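Local coordinates for glycosyl hyrolase, family 3 (Deinococcus radiodurans, PDB 3TEV), which probably hydrolyses O-glycosidic bonds of carbohydrate substrates, at residues A[126-131]-A[174-179]; A[179-184]-A[227-232]; A[222-227]-A[237-242]. All blocks are in the same frame, centred on the assembly; numbering follows the deposited sequence.

In the fold
The contacts follow the neighbouring parallel strands 128-129, 174-180 and 221-224 of the eight-stranded barrel sheet and the loops after them; residues 227-232 instead carry strand 228-229, which pairs with 196-197 in a separate two-stranded sheet. Contact 1 joins the first two strands and closes along the chain before the others open. Its segments and those of contact 2 share His179. Contacts 2 and 3 share Ile227 and cross along the chain, their segments alternating. Their centres are about 8 Å apart; that of contact 1 lies about 19 Å and 16 Å from them. Together they lead from the barrel wall into the loops at the C-terminal ends of its strands, where TIM-barrel enzymes carry their active sites.

Contact 1 of 3, residues A[126-131]-A[174-179]; sequences INWNFT and APCAKH
Trp128 runs beside Ala174, and Asn129 beside Pro175, as parallel strand partners, and the backbone carries the first layer of the contact. Ala174 N donates to Asn127 O at 2.9 Å, and Ala174 O then takes the N-H of Asn129, giving the alternating ladder of a parallel pair. Beyond that the pairing turns irregular. Phe130 is the centre of an inverse gamma turn, which brings two carbonyls round a single donor: Cys176 N makes weak bonds to Asn129 O at 3.0 Å and to Thr131 O at 2.8 Å, both well bent.

In the side-chain layer, Cys176 fits against two rings at once. With SG swung opposite its own backbone N (chi1 -177°), CB and SG share the work: CB lies 3.6 Å from Trp128 NE1, while SG is 3.8 Å from Trp128 CZ2 and 3.9 Å from Phe130 CD1, meeting both rings obliquely. The two rings also meet each other, Trp128 NE1 lying over the centre of the Phe130 face. Trp128 and Phe130 also touch Ala78 of strand 76-79.

One charged group finishes the contact. Lys178 has CG between its backbone N and carbonyl carbon (chi1 54°) and runs extended beyond, so that NZ reaches back to Phe130 O at 2.8 Å, tilted 28° from the carbonyl plane. The ammonium thus bonds the carbonyl of the residue at the centre of the turn; a long, weak ion pair with Asp80 is its second partner. The peptide bond from Lys178 to His179 is cis.

Neighbouring parallel strands of this kind build the wall of a (beta/alpha)8 barrel. In this one a lysine turns back onto the preceding strand, and Lys178 and His179 open the KHFPGHG sequence familiar from family 3 glycosidases.

Contact 2 of 3, residues A[179-184]-A[227-232]; sequences HFPGHG and IVYDAL
Pro181 and Gly182 meet Tyr229, and His183 meets Ile227, without any strand pairing: the closest CA atoms, those of His183 and Ile227, are 7.6 Å apart, and side chains, with one backbone carbonyl, bridge the gap. Tyr229 does most of this. Its ring lies with one face under the pyrrolidine of Pro181, whose CG makes a CH-pi contact 3.8 Å from the centroid and 24° off the ring normal. Pro181 CD is packed tightly on Tyr229 CE2, at 3.2 Å.

Past the proline the phenol reaches the next residue: Tyr229 OH donates to Gly182 O at 2.7 Å, the acceptor sitting near the ring plane while the hydroxyl stands above the carbonyl plane. Gly182 itself has backbone angles that demand glycine, and the peptide before Pro181 is cis.

Ile227 takes the next place along. With CG1 opposite its carbonyl carbon (chi1 -59°), it lays CD1 over one face of the His183 imidazole, 3.6 Å from the centroid. The backbone N-H of His183 bonds to a carboxylate oxygen of Asp135.

A phenylalanine at Tyr229 keeps the ring under Pro181 but would probably leave Gly182 O without its hydroxyl partner and the turn freer to shift. The chemistry is that of a sharply bent loop held by aliphatic groups on ring faces and by one short hydroxyl-to-carbonyl bond.

Contact 3 of 3, residues A[222-227]-A[237-242]; sequences IMTAHI and PATLSP
His226 and Thr239 meet because of their first torsions: the imidazole stands opposite its own carbonyl carbon (chi1 -55°), while Thr239 tucks OG1 between its backbone N and carbonyl carbon (chi1 52°). The hydroxyl therefore arrives at the ring edge, in the imidazole plane, and the bond between His226 ND1 and Thr239 OG1 is 3.0 Å long and fairly straight, at 161°. NE2, the other ring nitrogen, bonds to Ser263 O, so the imidazole is gripped at both nitrogens and its rotation is fixed. The methyl of Thr239 is modelled implausibly close to the Thr224 side chain, and that detail is doubtful.

Backbone bonds run alongside. Ala238 N donates to Ile227 O at 2.9 Å, and Pro237 CA points a C-H at the same carbonyl oxygen from 3.4 Å. His226 is the centre of an inverse gamma turn, in which Ala225 O takes a weak bond from Ile227 N; a long, weak bond from Thr239 N also reaches this oxygen. Ala238 CB presses against Ala225 O at 3.3 Å, and Pro237 CB rests against the peptide between His226 and Ile227.

Residues 238-239 make a short 3-10 turn, and Ser241 follows as N-cap, its OG bonded to Asp233 and to Ile244 N at the start of helix 242-252. The segment 237-242 thus returns to the end of strand 221-224 just before that helix sets off toward strand 258-261, the next strand in the sheet: the loop side of a right-handed beta-alpha-beta crossover, the repeating connection of a TIM barrel.

Contact 1 of 3, residues A[126-131]-A[174-179]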
loop_
_atom_site.group_PDB
_atom_site.type_symbol
_atom_site.label_atom_id
_atom_site.label_comp_id
_atom_site.label_asym_id
_atom_site.label_seq_id
_atom_site.Cartn_x
_atom_site.Cartn_y
_atom_site.Cartn_z
ATOM N N ILE A 126 -7.074 -8.527 11.451
ATOM C CA ILE A 126 -6.396 -7.750 10.420
ATOM C C ILE A 126 -7.049 -8.056 9.078
ATOM O O ILE A 126 -7.318 -9.226 8.772
ATOM C CB ILE A 126 -4.879 -8.087 10.383
ATOM C CG1 ILE A 126 -4.174 -7.404 11.569
ATOM C CG2 ILE A 126 -4.244 -7.618 9.070
ATOM C CD1 ILE A 126 -2.857 -8.075 12.010
ATOM N N ASN A 127 -7.308 -7.027 8.278
ATOM C CA ASN A 127 -7.975 -7.235 6.995
ATOM C C ASN A 127 -7.174 -6.771 5.772
ATOM O O ASN A 127 -7.696 -6.727 4.657
ATOM C CB ASN A 127 -9.398 -6.633 7.013
ATOM C CG ASN A 127 -9.411 -5.108 7.238
ATOM O OD1 ASN A 127 -8.395 -4.491 7.573
ATOM N ND2 ASN A 127 -10.573 -4.501 7.037
ATOM N N TRP A 128 -5.900 -6.447 5.977
ATOM C CA TRP A 128 -5.049 -5.964 4.904
ATOM C C TRP A 128 -3.597 -6.368 5.168
ATOM O O TRP A 128 -3.060 -6.095 6.233
ATOM C CB TRP A 128 -5.216 -4.452 4.773
ATOM C CG TRP A 128 -4.303 -3.714 3.826
ATOM C CD1 TRP A 128 -2.952 -3.926 3.627
ATOM C CD2 TRP A 128 -4.640 -2.563 3.029
ATOM N NE1 TRP A 128 -2.446 -2.990 2.729
ATOM C CE2 TRP A 128 -3.467 -2.153 2.348
ATOM C CE3 TRP A 128 -5.811 -1.841 2.826
ATOM C CZ2 TRP A 128 -3.452 -1.065 1.456
ATOM C CZ3 TRP A 128 -5.784 -0.754 1.944
ATOM C CH2 TRP A 128 -4.621 -0.391 1.267
ATOM N N ASN A 129 -2.971 -7.012 4.186
ATOM C CA ASN A 129 -1.560 -7.386 4.256
ATOM C C ASN A 129 -0.822 -6.826 3.041
ATOM O O ASN A 129 -1.304 -6.940 1.905
ATOM C CB ASN A 129 -1.412 -8.911 4.306
ATOM C CG ASN A 129 -0.002 -9.354 4.672
ATOM O OD1 ASN A 129 0.804 -8.558 5.168
ATOM N ND2 ASN A 129 0.303 -10.630 4.440
ATOM N N PHE A 130 0.340 -6.229 3.263
ATOM C CA PHE A 130 1.123 -5.645 2.164
ATOM C C PHE A 130 2.000 -6.692 1.468
ATOM O O PHE A 130 3.223 -6.700 1.647
ATOM C CB PHE A 130 1.991 -4.496 2.675
ATOM C CG PHE A 130 1.251 -3.219 2.881
ATOM C CD1 PHE A 130 0.883 -2.430 1.791
ATOM C CD2 PHE A 130 0.957 -2.770 4.162
ATOM C CE1 PHE A 130 0.185 -1.218 1.992
ATOM C CE2 PHE A 130 0.280 -1.562 4.379
ATOM C CZ PHE A 130 -0.111 -0.780 3.313
ATOM N N THR A 131 1.358 -7.619 0.755
ATOM C CA THR A 131 1.987 -8.567 -0.184
ATOM C C THR A 131 0.943 -8.808 -1.277
ATOM O O THR A 131 -0.235 -8.509 -1.068
ATOM C CB THR A 131 2.360 -9.977 0.421
ATOM O OG1 THR A 131 1.287 -10.463 1.249
ATOM C CG2 THR A 131 3.679 -9.955 1.176
ATOM N N ALA A 174 -7.502 -8.512 2.435
ATOM C CA ALA A 174 -7.094 -7.779 1.244
ATOM C C ALA A 174 -5.584 -7.862 1.124
ATOM O O ALA A 174 -4.883 -7.566 2.083
ATOM C CB ALA A 174 -7.512 -6.326 1.321
ATOM N N PRO A 175 -5.072 -8.298 -0.037
ATOM C CA PRO A 175 -3.631 -8.202 -0.232
ATOM C C PRO A 175 -3.337 -6.898 -0.962
ATOM O O PRO A 175 -4.226 -6.344 -1.598
ATOM C CB PRO A 175 -3.334 -9.412 -1.119
ATOM C CG PRO A 175 -4.563 -9.561 -1.943
ATOM C CD PRO A 175 -5.722 -9.066 -1.118
ATOM N N CYS A 176 -2.118 -6.401 -0.887
ATOM C CA CYS A 176 -1.777 -5.178 -1.615
ATOM C C CYS A 176 -0.476 -5.410 -2.365
ATOM O O CYS A 176 0.559 -5.616 -1.735
ATOM C CB CYS A 176 -1.639 -4.008 -0.645
ATOM S SG CYS A 176 -1.293 -2.373 -1.388
ATOM N N ALA A 177 -0.536 -5.407 -3.695
ATOM C CA ALA A 177 0.641 -5.598 -4.531
ATOM C C ALA A 177 1.578 -4.380 -4.424
ATOM O O ALA A 177 1.115 -3.236 -4.400
ATOM C CB ALA A 177 0.217 -5.808 -5.971
ATOM N N LYS A 178 2.884 -4.624 -4.359
ATOM C CA LYS A 178 3.856 -3.533 -4.295
ATOM C C LYS A 178 5.141 -3.906 -5.067
ATOM O O LYS A 178 5.346 -5.090 -5.339
ATOM C CB LYS A 178 4.158 -3.205 -2.840
ATOM C CG LYS A 178 4.588 -4.395 -2.033
ATOM C CD LYS A 178 4.682 -4.079 -0.543
ATOM C CE LYS A 178 5.531 -5.149 0.137
ATOM N NZ LYS A 178 5.461 -5.070 1.613
ATOM N N HIS A 179 5.975 -2.937 -5.478
ATOM C CA HIS A 179 5.715 -1.478 -5.406
ATOM C C HIS A 179 5.581 -0.918 -6.811
ATOM O O HIS A 179 6.570 -0.793 -7.536
ATOM C CB HIS A 179 6.877 -0.742 -4.751
ATOM C CG HIS A 179 7.328 -1.345 -3.468
ATOM N ND1 HIS A 179 7.958 -2.571 -3.407
ATOM C CD2 HIS A 179 7.260 -0.886 -2.192
ATOM C CE1 HIS A 179 8.254 -2.845 -2.146
ATOM N NE2 HIS A 179 7.837 -1.840 -1.389
#

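Contact 2 of 3, residues A[179-184]-A[227-232]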
loop_
_atom_site.group_PDB
_atom_site.type_symbol
_atom_site.label_atom_id
_atom_site.label_comp_id
_atom_site.label_asym_id
_atom_site.label_seq_id
_atom_site.Cartn_x
_atom_site.Cartn_y
_atom_site.Cartn_z
ATOM N N HIS A 179 5.975 -2.937 -5.478
ATOM C CA HIS A 179 5.715 -1.478 -5.406
ATOM C C HIS A 179 5.581 -0.918 -6.811
ATOM O O HIS A 179 6.570 -0.793 -7.536
ATOM C CB HIS A 179 6.877 -0.742 -4.751
ATOM C CG HIS A 179 7.328 -1.345 -3.468
ATOM N ND1 HIS A 179 7.958 -2.571 -3.407
ATOM C CD2 HIS A 179 7.260 -0.886 -2.192
ATOM C CE1 HIS A 179 8.254 -2.845 -2.146
ATOM N NE2 HIS A 179 7.837 -1.840 -1.389
ATOM N N PHE A 180 4.371 -0.561 -7.186
ATOM C CA PHE A 180 4.103 -0.114 -8.525
ATOM C C PHE A 180 4.824 1.215 -8.823
ATOM O O PHE A 180 4.784 2.131 -8.014
ATOM C CB PHE A 180 2.599 0.030 -8.682
ATOM C CG PHE A 180 2.180 0.411 -10.042
ATOM C CD1 PHE A 180 2.034 -0.560 -11.029
ATOM C CD2 PHE A 180 1.941 1.744 -10.351
ATOM C CE1 PHE A 180 1.648 -0.201 -12.301
ATOM C CE2 PHE A 180 1.568 2.109 -11.616
ATOM C CZ PHE A 180 1.421 1.143 -12.600
ATOM N N PRO A 181 5.443 1.343 -10.006
ATOM C CA PRO A 181 5.445 0.420 -11.130
ATOM C C PRO A 181 6.568 -0.633 -11.184
ATOM O O PRO A 181 6.759 -1.229 -12.243
ATOM C CB PRO A 181 5.543 1.353 -12.353
ATOM C CG PRO A 181 5.587 2.725 -11.850
ATOM C CD PRO A 181 5.923 2.674 -10.401
ATOM N N GLY A 182 7.286 -0.867 -10.082
ATOM C CA GLY A 182 8.274 -1.955 -10.001
ATOM C C GLY A 182 9.613 -1.481 -9.479
ATOM O O GLY A 182 10.285 -0.671 -10.137
ATOM N N HIS A 183 10.011 -2.006 -8.313
ATOM C CA HIS A 183 11.213 -1.567 -7.579
ATOM C C HIS A 183 12.445 -2.387 -7.921
ATOM O O HIS A 183 13.536 -2.141 -7.374
ATOM C CB HIS A 183 10.992 -1.695 -6.073
ATOM C CG HIS A 183 11.597 -0.580 -5.271
ATOM N ND1 HIS A 183 12.951 -0.296 -5.276
ATOM C CD2 HIS A 183 11.026 0.327 -4.433
ATOM C CE1 HIS A 183 13.189 0.739 -4.485
ATOM N NE2 HIS A 183 12.038 1.137 -3.962
ATOM N N GLY A 184 12.277 -3.366 -8.804
ATOM C CA GLY A 184 13.313 -4.359 -9.036
ATOM C C GLY A 184 14.700 -3.885 -9.450
ATOM O O GLY A 184 15.701 -4.483 -9.054
ATOM N N ILE A 227 9.535 6.227 -7.059
ATOM C CA ILE A 227 10.576 6.036 -8.063
ATOM C C ILE A 227 10.236 6.833 -9.312
ATOM O O ILE A 227 9.079 6.906 -9.703
ATOM C CB ILE A 227 10.710 4.534 -8.423
ATOM C CG1 ILE A 227 11.058 3.717 -7.173
ATOM C CG2 ILE A 227 11.746 4.303 -9.553
ATOM C CD1 ILE A 227 10.748 2.223 -7.336
ATOM N N VAL A 228 11.250 7.431 -9.923
ATOM C CA VAL A 228 11.067 8.203 -11.143
ATOM C C VAL A 228 11.332 7.275 -12.333
ATOM O O VAL A 228 12.425 6.698 -12.440
ATOM C CB VAL A 228 12.008 9.472 -11.188
ATOM C CG1 VAL A 228 11.749 10.300 -12.432
ATOM C CG2 VAL A 228 11.823 10.348 -9.944
ATOM N N TYR A 229 10.330 7.106 -13.201
ATOM C CA TYR A 229 10.493 6.343 -14.461
ATOM C C TYR A 229 10.571 7.311 -15.635
ATOM O O TYR A 229 9.546 7.885 -16.021
ATOM C CB TYR A 229 9.340 5.356 -14.659
ATOM C CG TYR A 229 9.276 4.345 -13.548
ATOM C CD1 TYR A 229 9.692 3.019 -13.732
ATOM C CD2 TYR A 229 8.843 4.732 -12.285
ATOM C CE1 TYR A 229 9.666 2.103 -12.667
ATOM C CE2 TYR A 229 8.796 3.844 -11.243
ATOM C CZ TYR A 229 9.210 2.543 -11.424
ATOM O OH TYR A 229 9.128 1.710 -10.319
ATOM N N ASP A 230 11.780 7.500 -16.178
ATOM C CA ASP A 230 12.021 8.377 -17.331
ATOM C C ASP A 230 11.024 8.182 -18.480
ATOM O O ASP A 230 10.632 9.142 -19.148
ATOM C CB ASP A 230 13.430 8.160 -17.909
ATOM C CG ASP A 230 14.545 8.566 -16.957
ATOM O OD1 ASP A 230 14.282 9.142 -15.887
ATOM O OD2 ASP A 230 15.715 8.303 -17.293
ATOM N N ALA A 231 10.634 6.938 -18.725
ATOM C CA ALA A 231 9.817 6.624 -19.892
ATOM C C ALA A 231 8.343 6.943 -19.652
ATOM O O ALA A 231 7.578 6.967 -20.596
ATOM C CB ALA A 231 10.000 5.164 -20.310
ATOM N N LEU A 232 7.970 7.219 -18.402
ATOM C CA LEU A 232 6.575 7.465 -18.007
ATOM C C LEU A 232 6.333 8.905 -17.576
ATOM O O LEU A 232 5.331 9.521 -17.957
ATOM C CB LEU A 232 6.183 6.541 -16.856
ATOM C CG LEU A 232 6.289 5.032 -17.078
ATOM C CD1 LEU A 232 5.808 4.261 -15.861
ATOM C CD2 LEU A 232 5.505 4.613 -18.322
#

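Contact 3 of 3, residues A[222-227]-A[237-242]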
loop_
_atom_site.group_PDB
_atom_site.type_symbol
_atom_site.label_atom_id
_atom_site.label_comp_id
_atom_site.label_asym_id
_atom_site.label_seq_id
_atom_site.Cartn_x
_atom_site.Cartn_y
_atom_site.Cartn_z
ATOM N N ILE A 222 -3.120 -1.555 -4.660
ATOM C CA ILE A 222 -1.774 -1.426 -5.167
ATOM C C ILE A 222 -1.046 -0.327 -4.401
ATOM O O ILE A 222 -1.600 0.743 -4.212
ATOM C CB ILE A 222 -1.793 -1.035 -6.641
ATOM C CG1 ILE A 222 -2.371 -2.186 -7.487
ATOM C CG2 ILE A 222 -0.371 -0.690 -7.107
ATOM C CD1 ILE A 222 -2.357 -1.923 -8.991
HETATM N N MSE A 223 0.186 -0.599 -3.975
HETATM C CA MSE A 223 1.015 0.388 -3.316
HETATM C C MSE A 223 2.044 0.916 -4.297
HETATM O O MSE A 223 2.733 0.125 -4.976
HETATM C CB MSE A 223 1.724 -0.200 -2.119
HETATM C CG MSE A 223 2.460 0.852 -1.280
HETATM SE SE MSE A 223 3.802 -0.006 -0.220
HETATM C CE MSE A 223 3.568 0.857 1.445
ATOM N N THR A 224 2.148 2.244 -4.377
ATOM C CA THR A 224 3.047 2.874 -5.332
ATOM C C THR A 224 4.428 3.124 -4.761
ATOM O O THR A 224 4.602 3.310 -3.566
ATOM C CB THR A 224 2.569 4.256 -5.691
ATOM O OG1 THR A 224 2.763 5.092 -4.534
ATOM C CG2 THR A 224 1.131 4.228 -6.059
ATOM N N ALA A 225 5.375 3.249 -5.659
ATOM C CA ALA A 225 6.782 3.427 -5.373
ATOM C C ALA A 225 7.229 4.888 -5.553
ATOM O O ALA A 225 6.873 5.514 -6.542
ATOM C CB ALA A 225 7.532 2.555 -6.386
ATOM N N HIS A 226 8.053 5.400 -4.641
ATOM C CA HIS A 226 8.684 6.711 -4.812
ATOM C C HIS A 226 9.833 6.615 -5.829
ATOM O O HIS A 226 10.973 6.885 -5.499
ATOM C CB HIS A 226 9.253 7.241 -3.485
ATOM C CG HIS A 226 8.269 7.308 -2.362
ATOM N ND1 HIS A 226 6.970 7.763 -2.521
ATOM C CD2 HIS A 226 8.408 7.015 -1.045
ATOM C CE1 HIS A 226 6.351 7.717 -1.355
ATOM N NE2 HIS A 226 7.200 7.272 -0.444
ATOM N N ILE A 227 9.535 6.227 -7.059
ATOM C CA ILE A 227 10.576 6.036 -8.063
ATOM C C ILE A 227 10.236 6.833 -9.312
ATOM O O ILE A 227 9.079 6.906 -9.703
ATOM C CB ILE A 227 10.710 4.534 -8.423
ATOM C CG1 ILE A 227 11.058 3.717 -7.173
ATOM C CG2 ILE A 227 11.746 4.303 -9.553
ATOM C CD1 ILE A 227 10.748 2.223 -7.336
ATOM N N PRO A 237 8.236 11.382 -8.995
ATOM C CA PRO A 237 8.136 9.967 -8.588
ATOM C C PRO A 237 6.715 9.452 -8.842
ATOM O O PRO A 237 5.751 10.245 -8.830
ATOM C CB PRO A 237 8.417 10.000 -7.087
ATOM C CG PRO A 237 8.156 11.421 -6.666
ATOM C CD PRO A 237 8.441 12.295 -7.857
ATOM N N ALA A 238 6.578 8.145 -9.054
ATOM C CA ALA A 238 5.272 7.542 -9.351
ATOM C C ALA A 238 4.154 7.961 -8.378
ATOM O O ALA A 238 3.021 8.266 -8.800
ATOM C CB ALA A 238 5.386 6.054 -9.411
ATOM N N THR A 239 4.492 8.017 -7.087
ATOM C CA THR A 239 3.531 8.344 -6.040
ATOM C C THR A 239 2.979 9.760 -6.201
ATOM O O THR A 239 1.923 10.082 -5.645
ATOM C CB THR A 239 4.191 8.254 -4.650
ATOM O OG1 THR A 239 5.380 9.039 -4.680
ATOM C CG2 THR A 239 4.638 6.846 -4.354
ATOM N N LEU A 240 3.686 10.611 -6.945
ATOM C CA LEU A 240 3.240 12.006 -7.126
ATOM C C LEU A 240 2.960 12.332 -8.588
ATOM O O LEU A 240 2.905 13.506 -8.970
ATOM C CB LEU A 240 4.293 12.981 -6.574
ATOM C CG LEU A 240 4.736 12.800 -5.112
ATOM C CD1 LEU A 240 5.935 13.705 -4.784
ATOM C CD2 LEU A 240 3.579 13.005 -4.091
ATOM N N SER A 241 2.811 11.297 -9.404
ATOM C CA SER A 241 2.701 11.447 -10.842
ATOM C C SER A 241 1.272 11.253 -11.349
ATOM O O SER A 241 0.787 10.139 -11.391
ATOM C CB SER A 241 3.616 10.434 -11.530
ATOM O OG SER A 241 3.373 10.417 -12.932
ATOM N N PRO A 242 0.593 12.334 -11.740
ATOM C CA PRO A 242 -0.710 12.093 -12.388
ATOM C C PRO A 242 -0.612 11.239 -13.662
ATOM O O PRO A 242 -1.538 10.466 -13.939
ATOM C CB PRO A 242 -1.230 13.504 -12.719
ATOM C CG PRO A 242 -0.020 14.389 -12.654
ATOM C CD PRO A 242 0.931 13.771 -11.658
#